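Local coordinates for ribokinase, putative (PDB 3B1R), which probably transfers a phosphate group to nucleosides such as inosine, as a magnesium-dependent nucleoside kinase of the pfkB (ribokinase) family, at residues G27-H32 / T114-N119; V253-G258 / A293-Q298. One frame throughout, in Å; residues are numbered along the deposited sequence.

Interaction 1 of 2, residues G27-H32 / T114-N119. With AMP (adenosine monophosphate), chain H.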
loop_
_atom_site.group_PDB
_atom_site.type_symbol
_atom_site.label_atom_id
_atom_site.label_comp_id
_atom_site.label_asym_id
_atom_site.label_seq_id
_atom_site.Cartn_x
_atom_site.Cartn_y
_atom_site.Cartn_z
ATOM N N GLY A 27 -8.287 1.635 9.946
ATOM C CA GLY A 27 -9.516 1.034 9.440
ATOM C C GLY A 27 -9.214 -0.378 8.983
ATOM O O GLY A 27 -8.178 -0.940 9.326
ATOM N N ARG A 28 -10.117 -0.957 8.208
ATOM C CA ARG A 28 -9.918 -2.309 7.734
ATOM C C ARG A 28 -10.218 -2.398 6.258
ATOM O O ARG A 28 -11.333 -2.066 5.830
ATOM C CB ARG A 28 -10.747 -3.296 8.558
ATOM C CG ARG A 28 -10.137 -3.517 9.962
ATOM C CD ARG A 28 -11.176 -3.883 11.017
ATOM N NE ARG A 28 -10.879 -3.263 12.321
ATOM C CZ ARG A 28 -9.908 -3.645 13.149
ATOM N NH1 ARG A 28 -9.105 -4.654 12.833
ATOM N NH2 ARG A 28 -9.735 -3.013 14.301
ATOM N N PHE A 29 -9.209 -2.823 5.490
ATOM C CA PHE A 29 -9.302 -2.925 4.033
ATOM C C PHE A 29 -10.556 -3.696 3.631
ATOM O O PHE A 29 -11.196 -3.388 2.609
ATOM C CB PHE A 29 -8.074 -3.634 3.447
ATOM C CG PHE A 29 -6.794 -2.829 3.503
ATOM C CD1 PHE A 29 -6.806 -1.448 3.419
ATOM C CD2 PHE A 29 -5.561 -3.480 3.574
ATOM C CE1 PHE A 29 -5.616 -0.718 3.443
ATOM C CE2 PHE A 29 -4.366 -2.760 3.605
ATOM C CZ PHE A 29 -4.400 -1.373 3.535
ATOM N N ARG A 30 -10.897 -4.696 4.448
ATOM C CA ARG A 30 -12.051 -5.565 4.225
ATOM C C ARG A 30 -13.375 -4.814 4.051
ATOM O O ARG A 30 -14.236 -5.226 3.261
ATOM C CB ARG A 30 -12.177 -6.551 5.379
ATOM C CG ARG A 30 -13.513 -7.275 5.448
ATOM C CD ARG A 30 -13.675 -8.244 4.277
ATOM N NE ARG A 30 -13.082 -9.551 4.552
ATOM C CZ ARG A 30 -13.729 -10.707 4.422
ATOM N NH1 ARG A 30 -13.103 -11.848 4.704
ATOM N NH2 ARG A 30 -14.995 -10.720 4.002
ATOM N N GLU A 31 -13.541 -3.735 4.811
ATOM C CA GLU A 31 -14.761 -2.939 4.753
ATOM C C GLU A 31 -14.930 -2.183 3.430
ATOM O O GLU A 31 -16.045 -1.741 3.106
ATOM C CB GLU A 31 -14.835 -1.981 5.947
ATOM C CG GLU A 31 -15.260 -2.677 7.247
ATOM C CD GLU A 31 -14.967 -1.860 8.486
ATOM O OE1 GLU A 31 -15.077 -0.617 8.431
ATOM O OE2 GLU A 31 -14.635 -2.463 9.526
ATOM N N HIS A 32 -13.841 -2.078 2.663
ATOM C CA HIS A 32 -13.788 -1.215 1.481
ATOM C C HIS A 32 -13.540 -1.964 0.171
ATOM O O HIS A 32 -13.220 -1.363 -0.851
ATOM C CB HIS A 32 -12.720 -0.133 1.677
ATOM C CG HIS A 32 -12.912 0.680 2.916
ATOM N ND1 HIS A 32 -12.486 0.258 4.156
ATOM C CD2 HIS A 32 -13.495 1.888 3.109
ATOM C CE1 HIS A 32 -12.791 1.174 5.059
ATOM N NE2 HIS A 32 -13.408 2.171 4.452
ATOM N N THR A 114 2.441 -0.858 3.433
ATOM C CA THR A 114 1.136 -0.224 3.587
ATOM C C THR A 114 0.158 -1.268 4.109
ATOM O O THR A 114 0.083 -2.394 3.596
ATOM C CB THR A 114 0.657 0.447 2.292
ATOM O OG1 THR A 114 0.720 -0.487 1.218
ATOM C CG2 THR A 114 1.543 1.593 1.950
ATOM N N THR A 115 -0.553 -0.912 5.165
ATOM C CA THR A 115 -1.291 -1.903 5.921
ATOM C C THR A 115 -2.583 -1.329 6.494
ATOM O O THR A 115 -2.902 -0.156 6.277
ATOM C CB THR A 115 -0.367 -2.531 7.007
ATOM O OG1 THR A 115 -1.098 -3.478 7.802
ATOM C CG2 THR A 115 0.247 -1.461 7.904
ATOM N N ASP A 116 -3.352 -2.172 7.177
ATOM C CA ASP A 116 -4.526 -1.715 7.916
ATOM C C ASP A 116 -4.505 -2.298 9.338
ATOM O O ASP A 116 -3.498 -2.863 9.761
ATOM C CB ASP A 116 -5.812 -2.082 7.173
ATOM C CG ASP A 116 -6.105 -3.577 7.179
ATOM O OD1 ASP A 116 -7.176 -3.945 6.662
ATOM O OD2 ASP A 116 -5.286 -4.384 7.689
ATOM N N LEU A 117 -5.620 -2.178 10.052
ATOM C CA LEU A 117 -5.706 -2.666 11.433
ATOM C C LEU A 117 -5.964 -4.166 11.523
ATOM O O LEU A 117 -6.006 -4.732 12.619
ATOM C CB LEU A 117 -6.731 -1.856 12.236
ATOM C CG LEU A 117 -6.375 -0.362 12.371
ATOM C CD1 LEU A 117 -7.493 0.407 13.051
ATOM C CD2 LEU A 117 -5.043 -0.178 13.123
ATOM N N ASP A 118 -6.131 -4.794 10.363
ATOM C CA ASP A 118 -6.234 -6.250 10.245
ATOM C C ASP A 118 -4.894 -6.886 9.923
ATOM O O ASP A 118 -4.837 -8.088 9.637
ATOM C CB ASP A 118 -7.217 -6.636 9.134
ATOM C CG ASP A 118 -8.607 -6.888 9.649
ATOM O OD1 ASP A 118 -8.865 -6.562 10.819
ATOM O OD2 ASP A 118 -9.442 -7.402 8.875
ATOM N N ASN A 119 -3.833 -6.080 9.921
ATOM C CA ASN A 119 -2.486 -6.552 9.590
ATOM C C ASN A 119 -2.332 -7.114 8.162
ATOM O O ASN A 119 -1.475 -7.982 7.887
ATOM C CB ASN A 119 -2.000 -7.567 10.635
ATOM C CG ASN A 119 -0.496 -7.594 10.761
ATOM O OD1 ASN A 119 0.202 -6.739 10.231
ATOM N ND2 ASN A 119 0.010 -8.583 11.462
HETATM P P AMP H . -0.917 -11.635 13.527
HETATM O O1P AMP H . 0.490 -11.701 12.981
HETATM O O2P AMP H . -1.677 -10.452 12.989
HETATM O O3P AMP H . -1.648 -12.956 13.460
HETATM O "O5'" AMP H . -0.732 -11.297 15.079
HETATM C "C5'" AMP H . 0.143 -12.086 15.855
HETATM C "C4'" AMP H . -0.378 -12.159 17.273
HETATM O "O4'" AMP H . -0.316 -10.847 17.845
HETATM C "C3'" AMP H . -1.825 -12.633 17.419
HETATM O "O3'" AMP H . -1.999 -14.063 17.452
HETATM C "C2'" AMP H . -2.163 -11.983 18.746
HETATM O "O2'" AMP H . -1.601 -12.691 19.866
HETATM C "C1'" AMP H . -1.468 -10.641 18.663
HETATM N N9 AMP H . -2.450 -9.751 18.006
HETATM C C8 AMP H . -2.549 -9.439 16.696
HETATM N N7 AMP H . -3.609 -8.610 16.473
HETATM C C5 AMP H . -4.214 -8.403 17.666
HETATM C C6 AMP H . -5.380 -7.635 18.162
HETATM N N6 AMP H . -6.140 -6.911 17.309
HETATM N N1 AMP H . -5.670 -7.694 19.483
HETATM C C2 AMP H . -4.929 -8.412 20.350
HETATM N N3 AMP H . -3.853 -9.126 19.967
HETATM C C4 AMP H . -3.450 -9.153 18.668
HETATM O O HOH W 1 -9.533 -5.791 6.719
#
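F29 lies flat against D116. The CB of D116 sits over the ring centre, 3.7 Å from the F29 centroid in a CH-pi contact, and the carboxylate is stacked on the same face with its plane 25° from that of the ring. A chi1 of 70°, which sets CG of D116 between the backbone N and the carbonyl carbon, carries OD1 to the backbone of 27-32, where its anti lone pair takes the F29 N-H at 2.6 Å. The other oxygen, OD2, receives D118 N at 2.8 Å from above the carboxylate plane, closing an Asx turn, so both oxygens are gripped and the carboxylate can hardly rotate.

R28 crosses D118 at about a right angle. Its NH1 makes a salt bridge to D118 OD1 at 2.8 Å, within the guanidinium plane, while the two planes are turned 57° apart. L117 CB lies over one face of that guanidinium, off toward the rim, and L117 N donates to G27 O at 2.9 Å. A water accepts from R30 N and can donate to D116 OD1 or D118 OD2, though other acceptors compete for its protons.

N119 faces the other way, its ND2 donating to O2P of an AMP at 2.9 Å. The type I turn D116-N119 thus ends strand 109-115 of the small lid sheet characteristic of pfkB kinases and brings N119 to the nucleotide.

Interaction 2 of 2, residues V253-G258 / A293-Q298; sequences VIDPTG and AHQGPQ. With AMP (adenosine monophosphate), chain G.
D255 spans the two loops with its carboxylate. OD2 accepts G296 N at 2.7 Å through its anti lone pair, the one hydrogen bond made directly between 253-258 and 293-298. With CG anti to the backbone N (chi1 -178°), the carboxylate reaches between the loops, and OD1 faces back to its own. There OD1 takes T257 N at 3.1 Å from above the carboxylate plane, forming an Asx turn, and T257 OG1 at 2.9 Å on the syn side, close to that plane. Three donors thus hold the group in place. The backbone gives a weaker polar link, a CA-H...O contact in which P297 CA lies 3.3 Å from T257 O. A water then donates to both G258 O and P297 O, tying the loops together where they run toward the nucleotide.

D255 opens the DPTGCGD sequence, which matches the pfkB signature whose glycine-rich turn forms the anion hole at the start of a helix. G258, the N-cap of helix 259-272, donates its N to O2P of an AMP at 3.0 Å. The ammonium group of K291 is bonded to the carbonyls of D255, H294 and G296, reminiscent of the monovalent cation held by the equivalent loops of ribokinase.

Van der Waals contacts fill in the rest. The Q295 amide lies over one face of the D255 carboxylate, parallel within 3° but displaced, and its OE1 approaches D255 CB at 3.5 Å. I254 straddles the start of the opposite loop: CG1 rests on A293 O at 3.5 Å, while CG2 reaches Q295, whose side chain crosses it at about a right angle. At the far end G258 fits closely against P297, its backbone angles of the kind that call for glycine and its CA 4.0 Å from P297 CB.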
loop_
_atom_site.group_PDB
_atom_site.type_symbol
_atom_site.label_atom_id
_atom_site.label_comp_id
_atom_site.label_asym_id
_atom_site.label_seq_id
_atom_site.Cartn_x
_atom_site.Cartn_y
_atom_site.Cartn_z
ATOM N N VAL A 253 -5.721 -0.262 19.369
ATOM C CA VAL A 253 -5.115 -0.798 18.160
ATOM C C VAL A 253 -4.607 0.361 17.291
ATOM O O VAL A 253 -5.405 1.135 16.742
ATOM C CB VAL A 253 -6.111 -1.701 17.385
ATOM C CG1 VAL A 253 -5.457 -2.319 16.157
ATOM C CG2 VAL A 253 -6.674 -2.797 18.301
ATOM N N ILE A 254 -3.278 0.466 17.198
ATOM C CA ILE A 254 -2.578 1.512 16.438
ATOM C C ILE A 254 -1.880 0.981 15.182
ATOM O O ILE A 254 -2.017 1.564 14.107
ATOM C CB ILE A 254 -1.515 2.237 17.319
ATOM C CG1 ILE A 254 -2.182 2.954 18.500
ATOM C CG2 ILE A 254 -0.640 3.194 16.487
ATOM C CD1 ILE A 254 -2.990 4.178 18.136
ATOM N N ASP A 255 -1.125 -0.113 15.323
ATOM C CA ASP A 255 -0.349 -0.658 14.214
ATOM C C ASP A 255 -0.005 -2.115 14.488
ATOM O O ASP A 255 0.697 -2.395 15.462
ATOM C CB ASP A 255 0.940 0.156 14.017
ATOM C CG ASP A 255 1.780 -0.335 12.844
ATOM O OD1 ASP A 255 1.233 -0.978 11.934
ATOM O OD2 ASP A 255 2.996 -0.065 12.824
ATOM N N PRO A 256 -0.503 -3.048 13.644
ATOM C CA PRO A 256 -0.150 -4.442 13.872
ATOM C C PRO A 256 1.185 -4.862 13.252
ATOM O O PRO A 256 1.659 -5.954 13.558
ATOM C CB PRO A 256 -1.325 -5.224 13.255
ATOM C CG PRO A 256 -2.225 -4.224 12.636
ATOM C CD PRO A 256 -1.484 -2.920 12.559
ATOM N N THR A 257 1.804 -4.007 12.432
ATOM C CA THR A 257 3.124 -4.318 11.863
ATOM C C THR A 257 4.148 -4.667 12.937
ATOM O O THR A 257 4.535 -3.816 13.736
ATOM C CB THR A 257 3.687 -3.165 10.996
ATOM O OG1 THR A 257 2.667 -2.701 10.103
ATOM C CG2 THR A 257 4.878 -3.649 10.197
ATOM N N GLY A 258 4.611 -5.915 12.921
ATOM C CA GLY A 258 5.515 -6.412 13.945
ATOM C C GLY A 258 4.864 -7.357 14.941
ATOM O O GLY A 258 5.562 -7.970 15.746
ATOM N N ALA A 293 -0.291 -1.597 20.287
ATOM C CA ALA A 293 -0.667 -0.318 20.875
ATOM C C ALA A 293 0.330 0.788 20.503
ATOM O O ALA A 293 0.176 1.931 20.926
ATOM C CB ALA A 293 -0.787 -0.452 22.400
ATOM N N HIS A 294 1.354 0.438 19.724
ATOM C CA HIS A 294 2.395 1.395 19.327
ATOM C C HIS A 294 2.746 1.293 17.841
ATOM O O HIS A 294 2.650 0.217 17.243
ATOM C CB HIS A 294 3.631 1.258 20.228
ATOM C CG HIS A 294 3.300 1.284 21.690
ATOM N ND1 HIS A 294 3.275 2.450 22.426
ATOM C CD2 HIS A 294 2.915 0.296 22.533
ATOM C CE1 HIS A 294 2.926 2.171 23.671
ATOM N NE2 HIS A 294 2.694 0.874 23.760
ATOM N N GLN A 295 3.132 2.433 17.263
ATOM C CA GLN A 295 3.412 2.583 15.828
ATOM C C GLN A 295 4.786 2.032 15.425
ATOM O O GLN A 295 5.822 2.520 15.876
ATOM C CB GLN A 295 3.247 4.073 15.418
ATOM C CG GLN A 295 3.603 4.433 13.962
ATOM C CD GLN A 295 2.772 3.681 12.920
ATOM O OE1 GLN A 295 1.566 3.473 13.096
ATOM N NE2 GLN A 295 3.420 3.281 11.821
ATOM N N GLY A 296 4.787 1.016 14.564
ATOM C CA GLY A 296 6.022 0.385 14.131
ATOM C C GLY A 296 6.334 -0.890 14.895
ATOM O O GLY A 296 5.755 -1.157 15.947
ATOM N N PRO A 297 7.273 -1.691 14.374
ATOM C CA PRO A 297 7.506 -3.011 14.961
ATOM C C PRO A 297 8.156 -2.997 16.348
ATOM O O PRO A 297 7.958 -3.924 17.126
ATOM C CB PRO A 297 8.424 -3.687 13.941
ATOM C CG PRO A 297 9.057 -2.578 13.186
ATOM C CD PRO A 297 8.063 -1.475 13.147
ATOM N N GLN A 298 8.914 -1.949 16.651
ATOM C CA GLN A 298 9.713 -1.929 17.859
ATOM C C GLN A 298 9.571 -0.629 18.660
ATOM O O GLN A 298 10.537 -0.178 19.277
ATOM C CB GLN A 298 11.176 -2.133 17.486
ATOM C CG GLN A 298 11.510 -3.394 16.681
ATOM C CD GLN A 298 12.956 -3.382 16.258
ATOM O OE1 GLN A 298 13.758 -2.679 16.866
ATOM N NE2 GLN A 298 13.298 -4.120 15.199
HETATM P P AMP G . 5.815 -9.127 10.821
HETATM O O1P AMP G . 5.408 -10.542 10.447
HETATM O O2P AMP G . 4.689 -8.119 10.822
HETATM O O3P AMP G . 6.634 -9.065 12.090
HETATM O "O5'" AMP G . 6.846 -8.681 9.673
HETATM C "C5'" AMP G . 7.156 -7.317 9.393
HETATM C "C4'" AMP G . 8.614 -7.277 8.967
HETATM O "O4'" AMP G . 8.749 -7.956 7.723
HETATM C "C3'" AMP G . 9.085 -5.850 8.708
HETATM O "O3'" AMP G . 9.851 -5.383 9.846
HETATM C "C2'" AMP G . 9.822 -5.922 7.364
HETATM O "O2'" AMP G . 11.132 -5.359 7.446
HETATM C "C1'" AMP G . 9.890 -7.427 7.078
HETATM N N9 AMP G . 9.727 -7.876 5.696
HETATM C C8 AMP G . 8.751 -7.492 4.855
HETATM N N7 AMP G . 8.856 -8.125 3.677
HETATM C C5 AMP G . 9.920 -8.941 3.772
HETATM C C6 AMP G . 10.581 -9.876 2.862
HETATM N N6 AMP G . 10.082 -10.041 1.617
HETATM N N1 AMP G . 11.659 -10.543 3.332
HETATM C C2 AMP G . 12.144 -10.364 4.578
HETATM N N3 AMP G . 11.588 -9.504 5.462
HETATM C C4 AMP G . 10.493 -8.784 5.108
HETATM O O HOH W 2 8.218 -6.504 16.581
#

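In the fold
Interaction 1 closes along the chain before interaction 2 opens, and their centres are 14 Å apart on the same side of the molecule. Interaction 1 ties the loop after strand 18-24 to the end of strand 109-115, in the four-stranded lid sheet that also meets the second subunit. Interaction 2 joins the loops leading into helix 259-272 and out of helix 277-291. They touch directly: D116 and N119 pack on P256, T115 on T257, and L117 on the backbone of I254. The end of lid strand 109-115 and the turn after it therefore rest on the signature loop. Each contact binds a different AMP, consistent with nucleotide and nucleoside sites meeting at this junction.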